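Local coordinates for SLH domain-containing protein (Pseudoflavonifractor capillosus, PDB 4OJU) that is of unknown function but probably binds other proteins through its BspA-type leucine-rich repeats and carries magnesium sites, at residues 8-13 against 31-36; 37-42 against 69-74. One frame throughout, in Å; residues are numbered along the deposited sequence.

Contact 1 of 2, residues 8-13 against 31-36; sequences TVQVGP and ESLAGS
Q10, next to last in strand 5-11, meets the side chain of L33 with its amide nitrogen, NE2 lying 4.0 Å from L33 CD1. Its CG stands opposite the backbone N (chi1 -170°) and the chain then bends at chi2 (74°), which brings the amide to the carbonyl of G12. There NE2 donates a nearly straight hydrogen bond (168°) to G12 O, 2.9 Å away and close to the amide plane, while OE1 bonds to the hydroxyl of T15; with both ends engaged, the amide is fixed in its rotation. G12 takes a positive phi, which suits glycine, and a CB there would clash with P13 CD; its carbonyl oxygen, besides accepting the bond from Q10, has L33 CD1 3.6 Å away. P13 and L33 share most of the packing. P13 CA approaches L33 CB at 3.8 Å, and the proline CB and CG lie along A34, with P13 CB 4.0 Å from A34 CB. No hydrogen bond joins the two segments, and what holds them is van der Waals contact of P13 with L33 and A34, at the end of the 3-10 turn 31-33 that A34 N closes by bonding to E31 O. The contact lies at the surface, joining the turn between strands 5-11 and 14-19 to the connection that leaves strand 24-29. P13 and A34 both rest on Y29 of strand 24-29, and a backbone hydrogen bond ties P13 to D30.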
loop_
_atom_site.group_PDB
_atom_site.type_symbol
_atom_site.label_atom_id
_atom_site.label_comp_id
_atom_site.label_asym_id
_atom_site.label_seq_id
_atom_site.Cartn_x
_atom_site.Cartn_y
_atom_site.Cartn_z
ATOM N N THR A 8 35.305 10.920 11.906
ATOM C CA THR A 8 34.282 11.379 10.967
ATOM C C THR A 8 35.006 12.025 9.807
ATOM O O THR A 8 35.897 12.862 10.022
ATOM C CB THR A 8 33.292 12.309 11.664
ATOM O OG1 THR A 8 32.775 11.623 12.812
ATOM C CG2 THR A 8 32.144 12.733 10.755
ATOM N N VAL A 9 34.661 11.615 8.583
ATOM C CA VAL A 9 35.323 12.117 7.389
ATOM C C VAL A 9 34.280 12.680 6.428
ATOM O O VAL A 9 33.237 12.057 6.200
ATOM C CB VAL A 9 36.204 11.019 6.721
ATOM C CG1 VAL A 9 36.868 11.534 5.446
ATOM C CG2 VAL A 9 37.291 10.526 7.678
ATOM N N GLN A 10 34.562 13.863 5.884
ATOM C CA GLN A 10 33.729 14.491 4.866
ATOM C C GLN A 10 34.413 14.343 3.497
ATOM O O GLN A 10 35.592 14.684 3.368
ATOM C CB GLN A 10 33.475 15.977 5.195
ATOM C CG GLN A 10 32.423 16.630 4.293
ATOM C CD GLN A 10 31.019 16.195 4.619
ATOM O OE1 GLN A 10 30.697 15.822 5.753
ATOM N NE2 GLN A 10 30.139 16.242 3.627
ATOM N N VAL A 11 33.685 13.792 2.495
ATOM C CA VAL A 11 34.170 13.616 1.117
ATOM C C VAL A 11 33.129 14.241 0.240
ATOM O O VAL A 11 32.092 13.624 -0.009
ATOM C CB VAL A 11 34.470 12.142 0.702
ATOM C CG1 VAL A 11 35.098 12.087 -0.688
ATOM C CG2 VAL A 11 35.368 11.440 1.715
ATOM N N GLY A 12 33.370 15.487 -0.163
ATOM C CA GLY A 12 32.396 16.242 -0.949
ATOM C C GLY A 12 31.050 16.286 -0.239
ATOM O O GLY A 12 30.987 16.733 0.913
ATOM N N PRO A 13 29.957 15.745 -0.837
ATOM C CA PRO A 13 28.654 15.809 -0.158
ATOM C C PRO A 13 28.437 14.698 0.878
ATOM O O PRO A 13 27.414 14.685 1.557
ATOM C CB PRO A 13 27.666 15.656 -1.315
ATOM C CG PRO A 13 28.364 14.725 -2.254
ATOM C CD PRO A 13 29.833 15.136 -2.178
ATOM N N GLU A 31 23.174 17.774 -0.054
ATOM C CA GLU A 31 22.795 18.274 -1.374
ATOM C C GLU A 31 23.571 19.463 -1.837
ATOM O O GLU A 31 23.887 19.568 -3.024
ATOM C CB GLU A 31 21.345 18.756 -1.313
ATOM C CG GLU A 31 20.355 17.795 -1.878
ATOM C CD GLU A 31 18.969 18.379 -1.756
ATOM O OE1 GLU A 31 18.789 19.592 -2.004
ATOM O OE2 GLU A 31 18.068 17.624 -1.351
ATOM N N SER A 32 23.735 20.439 -0.928
ATOM C CA SER A 32 24.363 21.724 -1.234
ATOM C C SER A 32 25.829 21.559 -1.612
ATOM O O SER A 32 26.409 22.471 -2.202
ATOM C CB SER A 32 24.218 22.685 -0.055
ATOM O OG SER A 32 24.974 22.273 1.073
ATOM N N LEU A 33 26.430 20.394 -1.307
ATOM C CA LEU A 33 27.837 20.175 -1.625
ATOM C C LEU A 33 28.029 19.245 -2.827
ATOM O O LEU A 33 29.165 19.013 -3.248
ATOM C CB LEU A 33 28.585 19.611 -0.397
ATOM C CG LEU A 33 28.677 20.507 0.849
ATOM C CD1 LEU A 33 29.248 19.740 2.018
ATOM C CD2 LEU A 33 29.533 21.757 0.576
ATOM N N ALA A 34 26.936 18.723 -3.391
ATOM C CA ALA A 34 27.017 17.777 -4.509
ATOM C C ALA A 34 27.243 18.466 -5.852
ATOM O O ALA A 34 26.713 19.556 -6.080
ATOM C CB ALA A 34 25.751 16.945 -4.577
ATOM N N GLY A 35 27.979 17.783 -6.732
ATOM C CA GLY A 35 28.288 18.224 -8.091
ATOM C C GLY A 35 27.175 17.931 -9.080
ATOM O O GLY A 35 27.066 18.590 -10.117
ATOM N N SER A 36 26.332 16.938 -8.761
ATOM C CA SER A 36 25.185 16.525 -9.579
ATOM C C SER A 36 24.161 15.796 -8.719
ATOM O O SER A 36 24.427 15.521 -7.543
ATOM C CB SER A 36 25.638 15.635 -10.739
ATOM O OG SER A 36 25.795 14.280 -10.358
#

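Contact 2 of 2, residues 37-42 against 69-74; sequences TYADIP and TGVTVP. With EDO (1,2-ethanediol), chain E.
Strands 38-40 and 70-72 pair in register as neighbours in a parallel sheet, their short axes 4.6 Å apart and only 6° from parallel. A39 sits at the centre of the ladder: its N donates to G70 O and its O accepts from T72 N at 3.0 Å, after which I41 N reaches T72 O. Before the strands, T69 N bonds to T37 O, and the hydroxyls of the two threonines are hydrogen-bonded, T37 OG1 to T69 OG1, at 2.7 Å. Such stacking of short parallel strands from successive turns of chain is the way a leucine-rich repeat solenoid grows, and 70-72, lying within the BspA-type repeat region, continues the sheet to strand 93-95. On the face bearing Y38, D40 and T72, the tyrosine ring lies across the backbone at G70, with G70 C 3.6 Å above its plane. A CB at G70 would run into the ring, whose CD2 is 3.6 Å from G70 CA. With CG anti to the backbone N (chi1 -167°), the ring reaches diagonally over the neighbouring strand until Y38 OH makes a very short hydrogen bond, 2.5 Å, to T72 OG1, which lies at the ring edge and in its plane. Replacing Y38 by alanine removes ring and hydroxyl together, which would probably uncover the backbone at G70 and leave T72 OG1 to the water that bridges it to D40 OD1. A39 and V71 point to the opposite face; just beyond the strands I41 CD1 packs on V71 CG2 at 3.6 Å, with F63 against A39 and I41, while I41 CB meets P74 CD.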
loop_
_atom_site.group_PDB
_atom_site.type_symbol
_atom_site.label_atom_id
_atom_site.label_comp_id
_atom_site.label_asym_id
_atom_site.label_seq_id
_atom_site.Cartn_x
_atom_site.Cartn_y
_atom_site.Cartn_z
ATOM N N THR A 37 23.009 15.461 -9.305
ATOM C CA THR A 37 21.938 14.742 -8.595
ATOM C C THR A 37 22.151 13.219 -8.680
ATOM O O THR A 37 21.317 12.466 -8.189
ATOM C CB THR A 37 20.567 15.160 -9.125
ATOM O OG1 THR A 37 20.472 14.772 -10.494
ATOM C CG2 THR A 37 20.298 16.656 -8.949
ATOM N N TYR A 38 23.227 12.755 -9.321
ATOM C CA TYR A 38 23.542 11.326 -9.329
ATOM C C TYR A 38 24.535 11.071 -8.194
ATOM O O TYR A 38 25.611 11.672 -8.177
ATOM C CB TYR A 38 24.090 10.821 -10.687
ATOM C CG TYR A 38 24.093 9.309 -10.744
ATOM C CD1 TYR A 38 25.122 8.570 -10.162
ATOM C CD2 TYR A 38 23.012 8.613 -11.272
ATOM C CE1 TYR A 38 25.091 7.178 -10.139
ATOM C CE2 TYR A 38 22.963 7.221 -11.242
ATOM C CZ TYR A 38 24.010 6.509 -10.682
ATOM O OH TYR A 38 23.976 5.136 -10.676
ATOM N N ALA A 39 24.162 10.231 -7.231
ATOM C CA ALA A 39 25.023 9.906 -6.089
ATOM C C ALA A 39 25.830 8.653 -6.375
ATOM O O ALA A 39 25.313 7.542 -6.264
ATOM C CB ALA A 39 24.186 9.734 -4.827
ATOM N N ASP A 40 27.088 8.833 -6.804
ATOM C CA ASP A 40 27.993 7.710 -7.072
ATOM C C ASP A 40 28.748 7.506 -5.771
ATOM O O ASP A 40 29.743 8.174 -5.528
ATOM C CB ASP A 40 28.902 8.019 -8.283
ATOM C CG ASP A 40 29.697 6.841 -8.829
ATOM O OD1 ASP A 40 29.382 5.677 -8.461
ATOM O OD2 ASP A 40 30.616 7.070 -9.633
ATOM N N ILE A 41 28.197 6.691 -4.875
ATOM C CA ILE A 41 28.736 6.512 -3.525
ATOM C C ILE A 41 30.101 5.824 -3.564
ATOM O O ILE A 41 30.207 4.751 -4.157
ATOM C CB ILE A 41 27.734 5.735 -2.611
ATOM C CG1 ILE A 41 26.395 6.491 -2.454
ATOM C CG2 ILE A 41 28.368 5.408 -1.253
ATOM C CD1 ILE A 41 25.225 5.642 -1.808
ATOM N N PRO A 42 31.144 6.399 -2.915
ATOM C CA PRO A 42 32.465 5.728 -2.934
ATOM C C PRO A 42 32.438 4.416 -2.151
ATOM O O PRO A 42 31.716 4.295 -1.156
ATOM C CB PRO A 42 33.412 6.745 -2.303
ATOM C CG PRO A 42 32.563 7.737 -1.628
ATOM C CD PRO A 42 31.179 7.676 -2.170
ATOM N N THR A 69 18.543 11.906 -8.228
ATOM C CA THR A 69 17.801 11.309 -9.343
ATOM C C THR A 69 18.243 9.866 -9.546
ATOM O O THR A 69 17.509 9.060 -10.107
ATOM C CB THR A 69 17.990 12.126 -10.622
ATOM O OG1 THR A 69 19.390 12.310 -10.841
ATOM C CG2 THR A 69 17.267 13.478 -10.572
ATOM N N GLY A 70 19.451 9.565 -9.115
ATOM C CA GLY A 70 20.033 8.238 -9.255
ATOM C C GLY A 70 21.076 7.965 -8.201
ATOM O O GLY A 70 21.623 8.894 -7.603
ATOM N N VAL A 71 21.341 6.690 -7.949
ATOM C CA VAL A 71 22.328 6.302 -6.962
ATOM C C VAL A 71 22.970 4.970 -7.332
ATOM O O VAL A 71 22.280 4.043 -7.753
ATOM C CB VAL A 71 21.751 6.269 -5.503
ATOM C CG1 VAL A 71 20.615 5.255 -5.344
ATOM C CG2 VAL A 71 22.857 6.020 -4.454
ATOM N N THR A 72 24.300 4.885 -7.137
ATOM C CA THR A 72 25.045 3.637 -7.206
ATOM C C THR A 72 25.474 3.334 -5.784
ATOM O O THR A 72 26.172 4.138 -5.172
ATOM C CB THR A 72 26.218 3.685 -8.167
ATOM O OG1 THR A 72 25.707 3.838 -9.481
ATOM C CG2 THR A 72 27.047 2.408 -8.121
ATOM N N VAL A 73 25.008 2.214 -5.247
ATOM C CA VAL A 73 25.388 1.700 -3.939
ATOM C C VAL A 73 26.538 0.719 -4.242
ATOM O O VAL A 73 26.306 -0.258 -4.951
ATOM C CB VAL A 73 24.185 1.062 -3.212
ATOM C CG1 VAL A 73 24.606 0.510 -1.856
ATOM C CG2 VAL A 73 23.044 2.066 -3.060
ATOM N N PRO A 74 27.791 1.027 -3.856
ATOM C CA PRO A 74 28.928 0.194 -4.297
ATOM C C PRO A 74 28.949 -1.182 -3.652
ATOM O O PRO A 74 28.310 -1.374 -2.616
ATOM C CB PRO A 74 30.142 1.028 -3.899
ATOM C CG PRO A 74 29.671 1.775 -2.697
ATOM C CD PRO A 74 28.253 2.164 -3.041
HETATM C C1 EDO E . 33.794 5.675 -7.386
HETATM O O1 EDO E . 32.518 5.062 -7.250
HETATM C C2 EDO E . 33.691 7.176 -7.071
HETATM O O2 EDO E . 32.887 7.350 -5.922
HETATM O O HOH W 1 28.203 4.113 -10.977
#

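Contact 1 is a surface contact and contact 2 a partly buried one, with their centres about 12 Å apart. They follow one another along the chain: residues 31-36 run directly into 37-42, so the connection that packs on P13 in the first leads into an outermost strand, within this chain, of the parallel sheet in the second. Contact 1 rests on van der Waals touches between a strand end with its turn and a 3-10 turn, without a hydrogen bond across it, whereas contact 2 combines a backbone ladder with a tyrosine–threonine hydroxyl pair on one face, a threonine pair just before the strands and aliphatic groups on the other face. Contact 1 thus belongs to the N-terminal antiparallel strands, contact 2 probably to the first turns of the repeat stack.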